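Local coordinates for serpin (Taeniopygia guttata, PDB 5HGC), which binds the steroid cortisol and is probably an inhibitor of serine proteases, at residues K202-Y207 with F273-I278; S277-Y282 with K320-V325. All coordinates share one frame; numbering follows the deposited sequence.

In the fold
The two contacts show how one long strand can serve two neighbours in turn. Contact 1 joins 273-278 to 202-207, and contact 2 joins 277-282, further along the same strand, to 320-325; they share S277 and I278, and their centres lie about 15 Å apart. The junction is close: F276 O is 2.8 Å from V325 N, a probable hydrogen bond, and M206 CE packs against V325 CG1. Contact 2 lies nearer the middle of the chain, its centre about 9 Å from that of the chain against 20 Å for contact 1. Neither contains a residue of the cortisol pocket, but L323 packs on I359, the sequence neighbour of pocket residue F360.

Contact 1. Residues K202-Y207 with F273-I278; sequences KVPMMY and FPKFSI
M206 and F273 form an antiparallel hydrogen-bonded pair, with M206 N 2.7 Å from F273 O and F273 N 2.9 Å from M206 O, while M205 faces P274 in the adjoining non-hydrogen-bonded pair. The ladder gains one further bond, from K275 N to P204 O, 2.7 Å long. P274 lacks an N-H, and its place opposite M205 asks for none across the strands; its CA instead offers a C-H to the same P204 O.

The two methionines work on different faces of the sheet. M206 has CG anti to its carbonyl carbon (chi1 -48°) and continues extended through chi2, then bends at chi3 (-81°), which brings CE to the edge of the F273 ring, in its plane and 3.8 Å from CD2. On the way, the chain passes K275 at about a right angle, CG lying 3.7 Å from K275 CB. M205, bent at chi2 and chi3, folds its sulfur back over the peptide joining F273 to P274, with SD 3.6 Å from P274 N. V203 reaches P274 from beyond it, CG2 to CB 3.7 Å. P274 CD sits over one face of the F273 ring, toward its rim, so the proline touches V203 and M205 across the strands as well as its own neighbour F273. F273 is further enclosed by F351, edge-to-face, and by F355.

At the outer side P204 CG rests on K275 O, 3.5 Å away, and the proline crosses the K275 side chain obliquely; the lysine chain then leads away. Strand 189-194 flanks 202-207, its F193 touching V203. A long strand that changes partners around an irregular residue, here K275, fits the known serpin architecture, in which one strand runs from sheet C into sheet A.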
loop_
_atom_site.group_PDB
_atom_site.type_symbol
_atom_site.label_atom_id
_atom_site.label_comp_id
_atom_site.label_asym_id
_atom_site.label_seq_id
_atom_site.Cartn_x
_atom_site.Cartn_y
_atom_site.Cartn_z
ATOM N N LYS A 202 12.581 -21.185 -9.143
ATOM C CA LYS A 202 13.130 -21.495 -7.864
ATOM C C LYS A 202 13.220 -20.235 -7.004
ATOM O O LYS A 202 13.567 -19.173 -7.495
ATOM C CB LYS A 202 14.384 -22.377 -7.967
ATOM C CG LYS A 202 13.959 -23.865 -8.047
ATOM C CD LYS A 202 15.084 -24.845 -8.348
ATOM C CE LYS A 202 15.222 -25.063 -9.853
ATOM N NZ LYS A 202 16.659 -25.055 -10.264
ATOM N N VAL A 203 12.840 -20.365 -5.737
ATOM C CA VAL A 203 12.682 -19.254 -4.820
ATOM C C VAL A 203 13.284 -19.717 -3.493
ATOM O O VAL A 203 13.162 -20.889 -3.159
ATOM C CB VAL A 203 11.170 -18.897 -4.680
ATOM C CG1 VAL A 203 10.429 -19.938 -3.855
ATOM C CG2 VAL A 203 10.984 -17.539 -4.039
ATOM N N PRO A 204 13.973 -18.832 -2.753
ATOM C CA PRO A 204 14.376 -19.308 -1.418
ATOM C C PRO A 204 13.147 -19.382 -0.480
ATOM O O PRO A 204 12.558 -18.356 -0.107
ATOM C CB PRO A 204 15.433 -18.285 -0.945
ATOM C CG PRO A 204 15.270 -17.094 -1.835
ATOM C CD PRO A 204 14.593 -17.546 -3.116
ATOM N N MET A 205 12.755 -20.613 -0.152
ATOM C CA MET A 205 11.577 -20.892 0.653
ATOM C C MET A 205 11.975 -20.995 2.126
ATOM O O MET A 205 12.784 -21.839 2.498
ATOM C CB MET A 205 10.943 -22.165 0.143
ATOM C CG MET A 205 9.607 -22.478 0.756
ATOM S SD MET A 205 8.326 -21.376 0.156
ATOM C CE MET A 205 7.975 -21.862 -1.545
ATOM N N MET A 206 11.468 -20.064 2.941
ATOM C CA MET A 206 11.789 -20.024 4.359
ATOM C C MET A 206 10.899 -21.032 5.033
ATOM O O MET A 206 9.887 -21.444 4.443
ATOM C CB MET A 206 11.518 -18.663 4.944
ATOM C CG MET A 206 12.087 -17.517 4.143
ATOM S SD MET A 206 11.849 -15.982 5.058
ATOM C CE MET A 206 10.134 -15.503 4.727
ATOM N N TYR A 207 11.285 -21.428 6.250
ATOM C CA TYR A 207 10.650 -22.495 7.002
ATOM C C TYR A 207 10.640 -22.153 8.453
ATOM O O TYR A 207 11.643 -21.679 9.038
ATOM C CB TYR A 207 11.376 -23.859 6.837
ATOM C CG TYR A 207 10.822 -24.900 7.790
ATOM C CD1 TYR A 207 9.591 -25.521 7.523
ATOM C CD2 TYR A 207 11.497 -25.232 9.007
ATOM C CE1 TYR A 207 9.046 -26.449 8.388
ATOM C CE2 TYR A 207 10.953 -26.169 9.900
ATOM C CZ TYR A 207 9.714 -26.778 9.583
ATOM O OH TYR A 207 9.092 -27.664 10.466
ATOM N N PHE A 273 7.326 -20.351 3.494
ATOM C CA PHE A 273 6.989 -19.036 2.949
ATOM C C PHE A 273 8.176 -18.444 2.238
ATOM O O PHE A 273 9.250 -18.485 2.774
ATOM C CB PHE A 273 6.477 -18.087 4.028
ATOM C CG PHE A 273 5.857 -16.857 3.462
ATOM C CD1 PHE A 273 4.648 -16.929 2.790
ATOM C CD2 PHE A 273 6.514 -15.633 3.540
ATOM C CE1 PHE A 273 4.062 -15.808 2.232
ATOM C CE2 PHE A 273 5.947 -14.480 2.972
ATOM C CZ PHE A 273 4.711 -14.569 2.315
ATOM N N PRO A 274 8.002 -17.917 1.018
ATOM C CA PRO A 274 9.219 -17.484 0.295
ATOM C C PRO A 274 9.946 -16.226 0.899
ATOM O O PRO A 274 9.284 -15.319 1.392
ATOM C CB PRO A 274 8.696 -17.182 -1.103
ATOM C CG PRO A 274 7.258 -16.886 -0.938
ATOM C CD PRO A 274 6.788 -17.745 0.198
ATOM N N LYS A 275 11.283 -16.249 0.937
ATOM C CA LYS A 275 12.095 -15.054 1.054
ATOM C C LYS A 275 12.087 -14.383 -0.307
ATOM O O LYS A 275 12.546 -14.961 -1.272
ATOM C CB LYS A 275 13.527 -15.403 1.447
ATOM C CG LYS A 275 14.491 -14.219 1.402
ATOM C CD LYS A 275 15.922 -14.584 1.783
ATOM C CE LYS A 275 16.931 -13.697 1.054
ATOM N NZ LYS A 275 18.293 -13.953 1.581
ATOM N N PHE A 276 11.582 -13.155 -0.372
ATOM C CA PHE A 276 11.487 -12.398 -1.621
ATOM C C PHE A 276 11.394 -10.841 -1.408
ATOM O O PHE A 276 11.288 -10.333 -0.270
ATOM C CB PHE A 276 10.288 -12.914 -2.407
ATOM C CG PHE A 276 8.971 -12.386 -1.907
ATOM C CD1 PHE A 276 8.418 -12.874 -0.731
ATOM C CD2 PHE A 276 8.287 -11.367 -2.600
ATOM C CE1 PHE A 276 7.211 -12.385 -0.238
ATOM C CE2 PHE A 276 7.050 -10.895 -2.126
ATOM C CZ PHE A 276 6.516 -11.400 -0.944
ATOM N N SER A 277 11.413 -10.099 -2.520
ATOM C CA SER A 277 11.290 -8.619 -2.543
ATOM C C SER A 277 10.382 -8.323 -3.655
ATOM O O SER A 277 10.437 -9.010 -4.670
ATOM C CB SER A 277 12.621 -7.981 -2.899
ATOM O OG SER A 277 13.554 -8.301 -1.895
ATOM N N ILE A 278 9.577 -7.282 -3.508
ATOM C CA ILE A 278 8.665 -6.897 -4.576
ATOM C C ILE A 278 8.497 -5.349 -4.714
ATOM O O ILE A 278 8.466 -4.666 -3.702
ATOM C CB ILE A 278 7.324 -7.684 -4.441
ATOM C CG1 ILE A 278 6.531 -7.608 -5.767
ATOM C CG2 ILE A 278 6.559 -7.256 -3.190
ATOM C CD1 ILE A 278 5.193 -8.325 -5.754
#

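Contact 2. Residues S277-Y282 with K320-V325; sequences SISGSY and KASLDV
S277 OG donates to D324 OD1 at 2.6 Å, meeting the carboxylate on its anti side and 33° out of its plane. A water carried by V325 O adds a weak bond to the same hydroxyl, and Y174 OH takes up D324 OD2, so both carboxylate oxygens are engaged. Further along this face, K320 stretches out beside S281, its CD 3.6 Å from S281 OG, before a turn at chi4 (-91°) swings NZ toward S279. A second water lies 3.2 Å from S322 OG and makes weak bonds to K320 NZ and S279 OG.

Beneath these groups the backbones run antiparallel. I278 pairs with L323 and G280 with A321, each by two N-H to O bonds, and K320 CA closes to 3.1 Å of G280 O. The other face is apolar: I278 CG2 meets L323 CB at 4.2 Å, F36 touches both residues and A321, and the Y282 ring leans over G280, CE2 3.6 Å from its CA. The chemistry thus divides by face: to the backbone bonds that join the strands, one side of serpin sheet A adds a serine-aspartate bond and weakly held waters, while hydrocarbon faces the protein core on the other.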
loop_
_atom_site.group_PDB
_atom_site.type_symbol
_atom_site.label_atom_id
_atom_site.label_comp_id
_atom_site.label_asym_id
_atom_site.label_seq_id
_atom_site.Cartn_x
_atom_site.Cartn_y
_atom_site.Cartn_z
ATOM N N SER A 277 11.413 -10.099 -2.520
ATOM C CA SER A 277 11.290 -8.619 -2.543
ATOM C C SER A 277 10.382 -8.323 -3.655
ATOM O O SER A 277 10.437 -9.010 -4.670
ATOM C CB SER A 277 12.621 -7.981 -2.899
ATOM O OG SER A 277 13.554 -8.301 -1.895
ATOM N N ILE A 278 9.577 -7.282 -3.508
ATOM C CA ILE A 278 8.665 -6.897 -4.576
ATOM C C ILE A 278 8.497 -5.349 -4.714
ATOM O O ILE A 278 8.466 -4.666 -3.702
ATOM C CB ILE A 278 7.324 -7.684 -4.441
ATOM C CG1 ILE A 278 6.531 -7.608 -5.767
ATOM C CG2 ILE A 278 6.559 -7.256 -3.190
ATOM C CD1 ILE A 278 5.193 -8.325 -5.754
ATOM N N SER A 279 8.419 -4.832 -5.961
ATOM C CA SER A 279 8.090 -3.420 -6.283
ATOM C C SER A 279 6.809 -3.375 -7.046
ATOM O O SER A 279 6.566 -4.213 -7.890
ATOM C CB SER A 279 9.100 -2.792 -7.249
ATOM O OG SER A 279 10.294 -2.475 -6.621
ATOM N N GLY A 280 6.009 -2.360 -6.819
ATOM C CA GLY A 280 4.967 -2.040 -7.769
ATOM C C GLY A 280 5.178 -0.571 -8.123
ATOM O O GLY A 280 5.512 0.257 -7.242
ATOM N N SER A 281 4.994 -0.239 -9.397
ATOM C CA SER A 281 5.268 1.122 -9.855
ATOM C C SER A 281 4.207 1.500 -10.827
ATOM O O SER A 281 4.161 0.939 -11.885
ATOM C CB SER A 281 6.620 1.166 -10.529
ATOM O OG SER A 281 7.087 2.488 -10.485
ATOM N N TYR A 282 3.308 2.395 -10.474
ATOM C CA TYR A 282 2.187 2.659 -11.381
ATOM C C TYR A 282 1.891 4.144 -11.612
ATOM O O TYR A 282 2.005 4.960 -10.708
ATOM C CB TYR A 282 0.903 1.936 -10.914
ATOM C CG TYR A 282 1.118 0.531 -10.426
ATOM C CD1 TYR A 282 1.016 -0.531 -11.294
ATOM C CD2 TYR A 282 1.443 0.271 -9.090
ATOM C CE1 TYR A 282 1.222 -1.824 -10.864
ATOM C CE2 TYR A 282 1.657 -1.025 -8.641
ATOM C CZ TYR A 282 1.541 -2.075 -9.538
ATOM O OH TYR A 282 1.778 -3.373 -9.147
ATOM N N LYS A 320 4.889 4.285 -6.048
ATOM C CA LYS A 320 5.796 3.128 -6.008
ATOM C C LYS A 320 5.879 2.577 -4.580
ATOM O O LYS A 320 6.209 3.323 -3.636
ATOM C CB LYS A 320 7.192 3.450 -6.576
ATOM C CG LYS A 320 8.092 2.245 -6.883
ATOM C CD LYS A 320 9.309 2.675 -7.686
ATOM C CE LYS A 320 10.087 1.530 -8.369
ATOM N NZ LYS A 320 11.230 0.890 -7.617
ATOM N N ALA A 321 5.545 1.291 -4.419
ATOM C CA ALA A 321 5.649 0.622 -3.113
ATOM C C ALA A 321 6.683 -0.473 -3.209
ATOM O O ALA A 321 6.796 -1.149 -4.209
ATOM C CB ALA A 321 4.322 0.054 -2.644
ATOM N N SER A 322 7.418 -0.672 -2.138
ATOM C CA SER A 322 8.491 -1.597 -2.167
ATOM C C SER A 322 8.619 -2.317 -0.818
ATOM O O SER A 322 8.488 -1.719 0.270
ATOM C CB SER A 322 9.724 -0.811 -2.534
ATOM O OG SER A 322 10.759 -1.679 -2.764
ATOM N N LEU A 323 8.900 -3.602 -0.881
ATOM C CA LEU A 323 8.845 -4.455 0.310
ATOM C C LEU A 323 9.920 -5.498 0.243
ATOM O O LEU A 323 10.095 -6.153 -0.776
ATOM C CB LEU A 323 7.469 -5.143 0.381
ATOM C CG LEU A 323 7.285 -6.297 1.395
ATOM C CD1 LEU A 323 7.214 -5.764 2.840
ATOM C CD2 LEU A 323 6.074 -7.190 1.061
ATOM N N ASP A 324 10.638 -5.679 1.315
ATOM C CA ASP A 324 11.432 -6.884 1.416
ATOM C C ASP A 324 10.867 -7.813 2.493
ATOM O O ASP A 324 10.385 -7.354 3.593
ATOM C CB ASP A 324 12.886 -6.564 1.776
ATOM C CG ASP A 324 13.599 -5.826 0.689
ATOM O OD1 ASP A 324 13.397 -6.168 -0.495
ATOM O OD2 ASP A 324 14.350 -4.886 1.029
ATOM N N VAL A 325 10.961 -9.114 2.182
ATOM C CA VAL A 325 10.595 -10.183 3.104
ATOM C C VAL A 325 11.745 -11.149 3.234
ATOM O O VAL A 325 12.239 -11.725 2.219
ATOM C CB VAL A 325 9.371 -10.946 2.567
ATOM C CG1 VAL A 325 9.013 -12.142 3.474
ATOM C CG2 VAL A 325 8.202 -9.981 2.407
HETATM O O HOH W 1 14.479 -10.554 0.426
HETATM O O HOH W 2 12.444 -0.308 -5.061
#